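Local coordinates for conserved hypothetical protein (Methanosarcina mazei, PDB 2NR4), which is of unknown function but binds flavin mononucleotide, at residues Ala45-Val50 against Pro56-Phe61. Residues are numbered along the deposited sequence; the frame is centred on the assembly and turned at random.
Sequences APIGIV and PFVRLF. With FMN (flavin mononucleotide), chain C.
V50 lies over one face of the F57 ring. V50 CB sits 3.7 Å from the centroid of the F57 ring, 15° off the normal, and V50 CG1 reaches the rim at F57 CZ. F57 is turned with CG between its backbone N and carbonyl carbon (chi1 64°), which brings the ring across to V50. Two backbone bonds join the same pair and close the antiparallel hairpin, V50 N to F57 O (2.8 Å, nearly straight) and F57 N to V50 O (2.9 Å). With an alanine at F57, V50 would probably lose the ring it covers, and R59 NE the edge it lies beside. On the other face of the sheet, I49 and V58 run side by side, with CG1 meeting CG1. I47 crosses V58 at about a right angle and sets I47 CD1 against L60 CD2 (3.7 Å). Toward A45 and F61 the strands splay, and the pyrimidine edge of the flavin enters between them, with a water near G48 and R59. G48 N donates to FMN O4 (2.7 Å), FMN N3 to R59 O, and F61 N to FMN O2. Strands 29-37 and 133-145 flank the hairpin in the barrel. Helix 65-73 packs on L60, and helix 84-92 on P46.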
loop_
_atom_site.group_PDB
_atom_site.type_symbol
_atom_site.label_atom_id
_atom_site.label_comp_id
_atom_site.label_asym_id
_atom_site.label_seq_id
_atom_site.Cartn_x
_atom_site.Cartn_y
_atom_site.Cartn_z
ATOM N N ALA A 45 10.558 0.020 -15.311
ATOM C CA ALA A 45 10.500 -1.325 -14.685
ATOM C C ALA A 45 10.325 -1.168 -13.170
ATOM O O ALA A 45 10.908 -0.265 -12.604
ATOM C CB ALA A 45 11.801 -2.059 -14.961
ATOM N N PRO A 46 9.526 -2.026 -12.529
ATOM C CA PRO A 46 9.478 -1.977 -11.042
ATOM C C PRO A 46 10.818 -2.274 -10.410
ATOM O O PRO A 46 11.551 -3.186 -10.827
ATOM C CB PRO A 46 8.442 -3.033 -10.676
ATOM C CG PRO A 46 7.569 -3.070 -11.867
ATOM C CD PRO A 46 8.535 -2.976 -13.046
ATOM N N ILE A 47 11.155 -1.448 -9.416
ATOM C CA ILE A 47 12.421 -1.560 -8.716
ATOM C C ILE A 47 12.175 -1.112 -7.300
ATOM O O ILE A 47 11.404 -0.189 -7.083
ATOM C CB ILE A 47 13.470 -0.591 -9.349
ATOM C CG1 ILE A 47 13.777 -0.992 -10.811
ATOM C CG2 ILE A 47 14.740 -0.553 -8.546
ATOM C CD1 ILE A 47 14.705 -2.198 -10.927
ATOM N N GLY A 48 12.834 -1.753 -6.342
ATOM C CA GLY A 48 12.729 -1.307 -4.932
ATOM C C GLY A 48 13.904 -0.367 -4.639
ATOM O O GLY A 48 15.056 -0.724 -4.887
ATOM N N ILE A 49 13.639 0.849 -4.215
ATOM C CA ILE A 49 14.718 1.728 -3.731
ATOM C C ILE A 49 14.823 1.527 -2.207
ATOM O O ILE A 49 13.777 1.614 -1.497
ATOM C CB ILE A 49 14.403 3.171 -4.087
ATOM C CG1 ILE A 49 14.507 3.346 -5.637
ATOM C CG2 ILE A 49 15.327 4.167 -3.326
ATOM C CD1 ILE A 49 14.126 4.650 -6.110
ATOM N N VAL A 50 16.051 1.254 -1.743
ATOM C CA VAL A 50 16.325 0.883 -0.352
ATOM C C VAL A 50 16.863 2.073 0.415
ATOM O O VAL A 50 17.824 2.736 -0.043
ATOM C CB VAL A 50 17.321 -0.275 -0.249
ATOM C CG1 VAL A 50 17.366 -0.853 1.208
ATOM C CG2 VAL A 50 17.055 -1.354 -1.321
ATOM N N PRO A 56 19.942 6.529 -0.308
ATOM C CA PRO A 56 19.189 5.398 -0.857
ATOM C C PRO A 56 20.052 4.658 -1.843
ATOM O O PRO A 56 21.036 5.248 -2.370
ATOM C CB PRO A 56 18.020 6.027 -1.587
ATOM C CG PRO A 56 18.232 7.484 -1.602
ATOM C CD PRO A 56 19.375 7.832 -0.691
ATOM N N PHE A 57 19.705 3.396 -2.092
ATOM C CA PHE A 57 20.413 2.584 -3.079
ATOM C C PHE A 57 19.501 1.574 -3.773
ATOM O O PHE A 57 18.362 1.341 -3.338
ATOM C CB PHE A 57 21.602 1.861 -2.497
ATOM C CG PHE A 57 21.271 0.831 -1.437
ATOM C CD1 PHE A 57 21.219 -0.512 -1.766
ATOM C CD2 PHE A 57 21.115 1.216 -0.103
ATOM C CE1 PHE A 57 20.938 -1.473 -0.782
ATOM C CE2 PHE A 57 20.844 0.262 0.896
ATOM C CZ PHE A 57 20.767 -1.067 0.551
ATOM N N VAL A 58 20.008 1.006 -4.864
ATOM C CA VAL A 58 19.232 0.026 -5.632
ATOM C C VAL A 58 20.068 -1.205 -5.841
ATOM O O VAL A 58 21.291 -1.127 -5.894
ATOM C CB VAL A 58 18.696 0.545 -7.045
ATOM C CG1 VAL A 58 17.625 1.543 -6.898
ATOM C CG2 VAL A 58 19.840 1.091 -7.942
ATOM N N ARG A 59 19.396 -2.357 -5.959
ATOM C CA ARG A 59 20.086 -3.588 -6.274
ATOM C C ARG A 59 19.395 -4.006 -7.541
ATOM O O ARG A 59 18.198 -4.324 -7.520
ATOM C CB ARG A 59 19.866 -4.674 -5.200
ATOM C CG ARG A 59 20.351 -4.354 -3.803
ATOM C CD ARG A 59 20.502 -5.654 -2.936
ATOM N NE ARG A 59 20.944 -5.362 -1.555
ATOM C CZ ARG A 59 22.193 -5.482 -1.101
ATOM N NH1 ARG A 59 23.162 -5.939 -1.879
ATOM N NH2 ARG A 59 22.474 -5.167 0.164
ATOM N N LEU A 60 20.109 -3.940 -8.651
ATOM C CA LEU A 60 19.529 -4.313 -9.937
ATOM C C LEU A 60 20.041 -5.686 -10.405
ATOM O O LEU A 60 21.238 -5.938 -10.452
ATOM C CB LEU A 60 19.851 -3.250 -10.986
ATOM C CG LEU A 60 19.738 -1.780 -10.612
ATOM C CD1 LEU A 60 20.422 -0.920 -11.655
ATOM C CD2 LEU A 60 18.265 -1.406 -10.542
ATOM N N PHE A 61 19.120 -6.575 -10.757
ATOM C CA PHE A 61 19.453 -7.848 -11.364
ATOM C C PHE A 61 20.198 -7.639 -12.681
ATOM O O PHE A 61 19.781 -6.849 -13.536
ATOM C CB PHE A 61 18.176 -8.672 -11.585
ATOM C CG PHE A 61 17.575 -9.196 -10.310
ATOM C CD1 PHE A 61 18.327 -10.009 -9.455
ATOM C CD2 PHE A 61 16.268 -8.887 -9.963
ATOM C CE1 PHE A 61 17.780 -10.506 -8.267
ATOM C CE2 PHE A 61 15.715 -9.360 -8.781
ATOM C CZ PHE A 61 16.471 -10.176 -7.922
HETATM N N1 FMN C . 14.384 -5.931 -10.254
HETATM C C2 FMN C . 15.589 -5.441 -9.795
HETATM O O2 FMN C . 16.593 -5.624 -10.478
HETATM N N3 FMN C . 15.663 -4.792 -8.581
HETATM C C4 FMN C . 14.520 -4.605 -7.819
HETATM O O4 FMN C . 14.526 -3.851 -6.854
HETATM C C4A FMN C . 13.298 -5.087 -8.282
HETATM N N5 FMN C . 12.143 -4.921 -7.534
HETATM C C5A FMN C . 10.922 -5.384 -8.002
HETATM C C6 FMN C . 9.762 -5.190 -7.241
HETATM C C7 FMN C . 8.535 -5.647 -7.700
HETATM C C7M FMN C . 7.328 -5.480 -6.819
HETATM C C8 FMN C . 8.476 -6.327 -8.935
HETATM C C8M FMN C . 7.180 -6.696 -9.553
HETATM C C9 FMN C . 9.632 -6.532 -9.701
HETATM C C9A FMN C . 10.864 -6.042 -9.231
HETATM N N10 FMN C . 12.032 -6.225 -9.975
HETATM C C10 FMN C . 13.240 -5.754 -9.505
HETATM C "C1'" FMN C . 12.011 -7.068 -11.214
HETATM C "C2'" FMN C . 11.932 -6.145 -12.423
HETATM O "O2'" FMN C . 10.868 -5.246 -12.260
HETATM C "C3'" FMN C . 11.642 -6.987 -13.643
HETATM O "O3'" FMN C . 12.721 -7.887 -13.832
HETATM C "C4'" FMN C . 11.398 -6.117 -14.874
HETATM O "O4'" FMN C . 10.870 -6.988 -15.843
HETATM C "C5'" FMN C . 12.685 -5.456 -15.385
HETATM O "O5'" FMN C . 12.499 -4.964 -16.697
HETATM P P FMN C . 13.585 -4.086 -17.525
HETATM O O1P FMN C . 14.390 -5.111 -18.343
HETATM O O2P FMN C . 14.540 -3.398 -16.523
HETATM O O3P FMN C . 12.805 -3.168 -18.469
HETATM O O HOH W 1 16.588 -2.674 -5.353
#